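Local coordinates for protein bifunctional pinoresinol-lariciresinol reductase 1 (Thuja plicata, PDB 1QYD) that reduces pinoresinol to lariciresinol and lariciresinol to secoisolariciresinol with NADPH, enantioselectively, in plant lignan biosynthesis, at residues V182-D187 with S228-I233; P222-L227 with Y302-S307. All coordinates share one frame; numbering follows the deposited sequence.

Contact 1 of 2, residues V182-D187 with S228-I233; sequences VLIYGD and SQKEVI
Gln229 reads the backbone of the 182-187 loop with both ends of its carboxamide. Its OE1 takes the N-H of Tyr185 in a nearly straight bond (Tyr185 N to Gln229 OE1 3.0 Å, 170° at the hydrogen), the donor lying slightly off the carbonyl plane. Its NE2 turns to the carbonyl of Leu183, but Gln229 NE2 to Leu183 O, at 3.1 Å, is strongly bent and weak. With CG anti to the backbone N (chi1 -174°) and the chain straight beyond it, the amide is carried the full length of the side chain to the loop. There it approaches Tyr185 CD1 and CE1 obliquely, the side chains crossing at about a right angle but the amide and ring planes only 14° apart.

Next to these polar bonds, toward Val182, the contact is aliphatic. Ile233 CD1 meets Ile184 CD1 at 3.7 Å, and reaches tip to tip toward Val182, whose CB is 4.0 Å from Ile233 CD1. The methylene chain of Lys230 crosses Ile184 CD1 at a slant, and its NZ bonds to Asn189.

In the second shell, Ser228 and Glu231 form a capping box: Glu231 OE1 accepts from Ser228 N at 3.0 Å, Ser228 OG accepts weakly from Glu231 N, and Lys191 adds a salt bridge to OE1. Tyr185 OH bonds to Ala169 O. The first turn of helix 229-241 packs against the connection between strands 181-182 and 191-195.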
loop_
_atom_site.group_PDB
_atom_site.type_symbol
_atom_site.label_atom_id
_atom_site.label_comp_id
_atom_site.label_asym_id
_atom_site.label_seq_id
_atom_site.Cartn_x
_atom_site.Cartn_y
_atom_site.Cartn_z
ATOM N N VAL A 182 -5.789 -19.350 -27.561
ATOM C CA VAL A 182 -6.272 -19.163 -26.208
ATOM C C VAL A 182 -5.285 -19.897 -25.334
ATOM O O VAL A 182 -4.967 -21.059 -25.585
ATOM C CB VAL A 182 -7.681 -19.770 -25.863
ATOM C CG1 VAL A 182 -8.763 -18.734 -26.144
ATOM C CG2 VAL A 182 -7.934 -21.047 -26.651
ATOM N N LEU A 183 -4.756 -19.204 -24.326
ATOM C CA LEU A 183 -3.875 -19.825 -23.353
ATOM C C LEU A 183 -4.787 -20.439 -22.282
ATOM O O LEU A 183 -5.721 -19.765 -21.830
ATOM C CB LEU A 183 -2.954 -18.738 -22.791
ATOM C CG LEU A 183 -1.549 -19.048 -22.191
ATOM C CD1 LEU A 183 -0.491 -18.156 -22.859
ATOM C CD2 LEU A 183 -1.498 -18.716 -20.704
ATOM N N ILE A 184 -4.632 -21.746 -21.946
ATOM C CA ILE A 184 -5.418 -22.371 -20.874
ATOM C C ILE A 184 -4.518 -22.696 -19.684
ATOM O O ILE A 184 -3.328 -22.978 -19.770
ATOM C CB ILE A 184 -6.154 -23.688 -21.340
ATOM C CG1 ILE A 184 -7.165 -23.420 -22.445
ATOM C CG2 ILE A 184 -6.953 -24.261 -20.175
ATOM C CD1 ILE A 184 -8.206 -24.541 -22.677
ATOM N N TYR A 185 -5.104 -22.604 -18.502
ATOM C CA TYR A 185 -4.349 -22.782 -17.296
ATOM C C TYR A 185 -4.514 -24.211 -16.837
ATOM O O TYR A 185 -5.519 -24.663 -16.287
ATOM C CB TYR A 185 -4.855 -21.736 -16.292
ATOM C CG TYR A 185 -4.701 -20.336 -16.901
ATOM C CD1 TYR A 185 -5.840 -19.610 -17.279
ATOM C CD2 TYR A 185 -3.424 -19.820 -17.156
ATOM C CE1 TYR A 185 -5.709 -18.388 -17.935
ATOM C CE2 TYR A 185 -3.283 -18.599 -17.791
ATOM C CZ TYR A 185 -4.425 -17.902 -18.187
ATOM O OH TYR A 185 -4.283 -16.747 -18.930
ATOM N N GLY A 186 -3.476 -24.931 -17.230
ATOM C CA GLY A 186 -3.305 -26.319 -16.852
ATOM C C GLY A 186 -4.140 -27.252 -17.685
ATOM O O GLY A 186 -3.792 -27.664 -18.797
ATOM N N ASP A 187 -5.247 -27.576 -17.041
ATOM C CA ASP A 187 -6.254 -28.453 -17.596
ATOM C C ASP A 187 -7.392 -27.621 -18.132
ATOM O O ASP A 187 -7.882 -27.852 -19.230
ATOM C CB ASP A 187 -6.753 -29.419 -16.496
ATOM C CG ASP A 187 -7.146 -28.848 -15.117
ATOM O OD1 ASP A 187 -7.696 -29.612 -14.325
ATOM O OD2 ASP A 187 -6.906 -27.674 -14.806
ATOM N N SER A 228 -15.925 -24.117 -15.857
ATOM C CA SER A 228 -14.491 -24.160 -15.987
ATOM C C SER A 228 -14.051 -23.204 -17.084
ATOM O O SER A 228 -14.891 -22.628 -17.779
ATOM C CB SER A 228 -14.053 -25.612 -16.293
ATOM O OG SER A 228 -14.513 -26.261 -17.484
ATOM N N GLN A 229 -12.731 -23.031 -17.226
ATOM C CA GLN A 229 -12.152 -22.129 -18.217
ATOM C C GLN A 229 -12.439 -22.499 -19.654
ATOM O O GLN A 229 -12.839 -21.665 -20.456
ATOM C CB GLN A 229 -10.650 -22.064 -18.075
ATOM C CG GLN A 229 -10.081 -20.994 -19.017
ATOM C CD GLN A 229 -8.576 -20.957 -18.952
ATOM O OE1 GLN A 229 -7.922 -21.727 -18.242
ATOM N NE2 GLN A 229 -8.030 -20.035 -19.732
ATOM N N LYS A 230 -12.153 -23.776 -19.904
ATOM C CA LYS A 230 -12.342 -24.470 -21.151
ATOM C C LYS A 230 -13.822 -24.451 -21.505
ATOM O O LYS A 230 -14.157 -24.213 -22.661
ATOM C CB LYS A 230 -11.766 -25.855 -20.891
ATOM C CG LYS A 230 -11.538 -26.955 -21.922
ATOM C CD LYS A 230 -10.976 -28.157 -21.116
ATOM C CE LYS A 230 -10.782 -29.461 -21.934
ATOM N NZ LYS A 230 -10.596 -30.665 -21.123
ATOM N N GLU A 231 -14.759 -24.664 -20.587
ATOM C CA GLU A 231 -16.153 -24.613 -20.966
ATOM C C GLU A 231 -16.685 -23.268 -21.340
ATOM O O GLU A 231 -17.738 -23.256 -21.969
ATOM C CB GLU A 231 -17.065 -25.057 -19.901
ATOM C CG GLU A 231 -16.873 -26.483 -19.458
ATOM C CD GLU A 231 -17.780 -26.706 -18.274
ATOM O OE1 GLU A 231 -17.394 -26.349 -17.160
ATOM O OE2 GLU A 231 -18.887 -27.199 -18.485
ATOM N N VAL A 232 -16.062 -22.154 -20.908
ATOM C CA VAL A 232 -16.438 -20.804 -21.361
ATOM C C VAL A 232 -15.792 -20.542 -22.735
ATOM O O VAL A 232 -16.360 -19.838 -23.575
ATOM C CB VAL A 232 -15.980 -19.710 -20.327
ATOM C CG1 VAL A 232 -16.098 -18.238 -20.825
ATOM C CG2 VAL A 232 -16.884 -19.914 -19.122
ATOM N N ILE A 233 -14.609 -21.125 -22.987
ATOM C CA ILE A 233 -13.989 -21.072 -24.289
ATOM C C ILE A 233 -14.916 -21.799 -25.210
ATOM O O ILE A 233 -15.080 -21.348 -26.332
ATOM C CB ILE A 233 -12.657 -21.769 -24.347
ATOM C CG1 ILE A 233 -11.697 -21.169 -23.330
ATOM C CG2 ILE A 233 -12.118 -21.617 -25.754
ATOM C CD1 ILE A 233 -10.195 -21.539 -23.322
#

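Contact 2 of 2, residues P222-L227 with Y302-S307; sequences PPMNIL and YVTMDS
Tyr302 opens the second segment by setting its ring against the turn at 222-224. Pro222 CB sits over one face as a CH-pi contact, 3.9 Å from the centroid of the Tyr302 ring and 17° off its normal. Met224 comes in at the ring edge instead, with Met224 CB lying in plane 3.6 Å from Tyr302 CE2, while Pro223 CD approaches obliquely near CZ and the hydroxyl. Met224 SD adds an oblique Met-aromatic contact, 5.4 Å from the centroid of the Tyr302 ring. A chi1 of 63°, which wedges Tyr302 CG between its own backbone N and carbonyl carbon, swings the ring to this side.

At Val303 the backbone takes over. Its carbonyl oxygen accepts a straight bond from Asn225 (Asn225 ND2 to Val303 O 2.9 Å, 169° at the hydrogen), close to both the carbonyl plane and the amide plane of Asn225. Since Asn225 ND2 also donates to Trp194 O, two acceptors fix the rotation of this buried amide.

Thr304 follows, its CA 3.4 Å from Asn225 OD1. Its methyl CG2 touches the sulfur and CE of Met224, whereas OG1 turns the other way to cap the helix, accepting from Ser307 N at 3.3 Å. Met305, bent at chi2 and chi3, brings SD beside Asn225 ND2 and slides its CG past Leu227 CD1, 4.2 Å away; both side chains also pack on Ile235 of helix 229-241. This is the packing of an N-capped helix: a short 3-10 turn leading into strand 226-228 meets the Thr304-capped start of helix 305-309, near the C-terminus of this NmrA-type reductase and away from the annotated sites.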
loop_
_atom_site.group_PDB
_atom_site.type_symbol
_atom_site.label_atom_id
_atom_site.label_comp_id
_atom_site.label_asym_id
_atom_site.label_seq_id
_atom_site.Cartn_x
_atom_site.Cartn_y
_atom_site.Cartn_z
ATOM N N PRO A 222 -24.338 -18.825 -9.450
ATOM C CA PRO A 222 -25.554 -19.095 -10.206
ATOM C C PRO A 222 -25.282 -20.421 -10.843
ATOM O O PRO A 222 -24.214 -20.606 -11.425
ATOM C CB PRO A 222 -25.695 -18.031 -11.207
ATOM C CG PRO A 222 -24.713 -17.007 -10.739
ATOM C CD PRO A 222 -23.568 -17.806 -10.134
ATOM N N PRO A 223 -26.178 -21.391 -10.627
ATOM C CA PRO A 223 -25.924 -22.807 -10.915
ATOM C C PRO A 223 -25.298 -23.048 -12.303
ATOM O O PRO A 223 -24.209 -23.621 -12.437
ATOM C CB PRO A 223 -27.291 -23.415 -10.727
ATOM C CG PRO A 223 -28.014 -22.488 -9.754
ATOM C CD PRO A 223 -27.565 -21.138 -10.219
ATOM N N MET A 224 -25.969 -22.455 -13.306
ATOM C CA MET A 224 -25.598 -22.553 -14.715
ATOM C C MET A 224 -24.218 -22.026 -15.108
ATOM O O MET A 224 -23.592 -22.531 -16.057
ATOM C CB MET A 224 -26.635 -21.829 -15.578
ATOM C CG MET A 224 -27.907 -22.650 -15.707
ATOM S SD MET A 224 -29.077 -22.093 -16.981
ATOM C CE MET A 224 -28.229 -22.706 -18.414
ATOM N N ASN A 225 -23.755 -21.014 -14.363
ATOM C CA ASN A 225 -22.482 -20.409 -14.637
ATOM C C ASN A 225 -21.407 -20.939 -13.723
ATOM O O ASN A 225 -20.457 -20.200 -13.476
ATOM C CB ASN A 225 -22.567 -18.910 -14.480
ATOM C CG ASN A 225 -23.664 -18.227 -15.284
ATOM O OD1 ASN A 225 -24.592 -18.857 -15.815
ATOM N ND2 ASN A 225 -23.551 -16.893 -15.345
ATOM N N ILE A 226 -21.476 -22.174 -13.162
ATOM C CA ILE A 226 -20.309 -22.702 -12.435
ATOM C C ILE A 226 -19.513 -23.530 -13.459
ATOM O O ILE A 226 -19.551 -24.769 -13.589
ATOM C CB ILE A 226 -20.713 -23.589 -11.261
ATOM C CG1 ILE A 226 -21.651 -22.871 -10.292
ATOM C CG2 ILE A 226 -19.403 -24.002 -10.583
ATOM C CD1 ILE A 226 -22.518 -23.764 -9.390
ATOM N N LEU A 227 -18.742 -22.738 -14.201
ATOM C CA LEU A 227 -18.035 -23.243 -15.343
ATOM C C LEU A 227 -16.536 -23.081 -15.293
ATOM O O LEU A 227 -15.963 -22.113 -14.796
ATOM C CB LEU A 227 -18.597 -22.551 -16.555
ATOM C CG LEU A 227 -20.082 -22.616 -16.760
ATOM C CD1 LEU A 227 -20.497 -21.658 -17.838
ATOM C CD2 LEU A 227 -20.449 -24.024 -17.056
ATOM N N TYR A 302 -30.866 -14.492 -13.878
ATOM C CA TYR A 302 -29.443 -14.441 -14.170
ATOM C C TYR A 302 -29.148 -14.861 -15.588
ATOM O O TYR A 302 -29.748 -15.748 -16.201
ATOM C CB TYR A 302 -28.586 -15.310 -13.204
ATOM C CG TYR A 302 -28.810 -16.802 -13.198
ATOM C CD1 TYR A 302 -29.761 -17.336 -12.329
ATOM C CD2 TYR A 302 -28.099 -17.630 -14.084
ATOM C CE1 TYR A 302 -30.015 -18.708 -12.348
ATOM C CE2 TYR A 302 -28.357 -19.007 -14.108
ATOM C CZ TYR A 302 -29.320 -19.539 -13.237
ATOM O OH TYR A 302 -29.614 -20.897 -13.259
ATOM N N VAL A 303 -28.221 -14.057 -16.075
ATOM C CA VAL A 303 -27.647 -14.214 -17.390
ATOM C C VAL A 303 -26.561 -15.273 -17.343
ATOM O O VAL A 303 -25.698 -15.337 -16.461
ATOM C CB VAL A 303 -27.133 -12.833 -17.805
ATOM C CG1 VAL A 303 -26.177 -12.857 -18.956
ATOM C CG2 VAL A 303 -28.346 -12.063 -18.254
ATOM N N THR A 304 -26.712 -16.149 -18.330
ATOM C CA THR A 304 -25.798 -17.262 -18.555
ATOM C C THR A 304 -24.652 -16.759 -19.439
ATOM O O THR A 304 -24.763 -15.693 -20.067
ATOM C CB THR A 304 -26.603 -18.419 -19.207
ATOM O OG1 THR A 304 -27.023 -18.079 -20.526
ATOM C CG2 THR A 304 -27.846 -18.684 -18.380
ATOM N N MET A 305 -23.513 -17.473 -19.475
ATOM C CA MET A 305 -22.391 -17.043 -20.304
ATOM C C MET A 305 -22.603 -17.240 -21.813
ATOM O O MET A 305 -21.836 -16.811 -22.654
ATOM C CB MET A 305 -21.164 -17.780 -19.833
ATOM C CG MET A 305 -20.973 -17.566 -18.359
ATOM S SD MET A 305 -21.112 -15.799 -18.042
ATOM C CE MET A 305 -19.496 -15.448 -18.613
ATOM N N ASP A 306 -23.687 -17.904 -22.168
ATOM C CA ASP A 306 -24.177 -18.132 -23.502
ATOM C C ASP A 306 -24.846 -16.833 -23.858
ATOM O O ASP A 306 -24.469 -16.184 -24.819
ATOM C CB ASP A 306 -25.168 -19.297 -23.466
ATOM C CG ASP A 306 -24.532 -20.654 -23.132
ATOM O OD1 ASP A 306 -24.125 -20.892 -21.988
ATOM O OD2 ASP A 306 -24.415 -21.479 -24.044
ATOM N N SER A 307 -25.805 -16.377 -23.069
ATOM C CA SER A 307 -26.467 -15.124 -23.356
ATOM C C SER A 307 -25.586 -13.879 -23.185
ATOM O O SER A 307 -25.766 -12.891 -23.903
ATOM C CB SER A 307 -27.693 -15.124 -22.478
ATOM O OG SER A 307 -28.426 -16.316 -22.775
#

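Overall arrangement
Contacts 1 and 2 share one continuous piece of chain, in which strand 226-228 runs straight into helix 229-241. Their centres are about 16 Å apart, and they touch where Val232 CG2 comes 4.1 Å from Leu227 CB. In each, an amide side chain bonds to a remote backbone, but Gln229 offers both its ends whereas Asn225 gives N-H alone. Contact 1 is largely buried, its apolar part purely aliphatic, with a side-chain amide beside a tyrosine. Contact 2 is only partly buried: its proline and methionine packing round an aromatic ring extends to exposed residues. Each includes a capped helix start, with a capping box at Ser228 or Thr304 as N-cap.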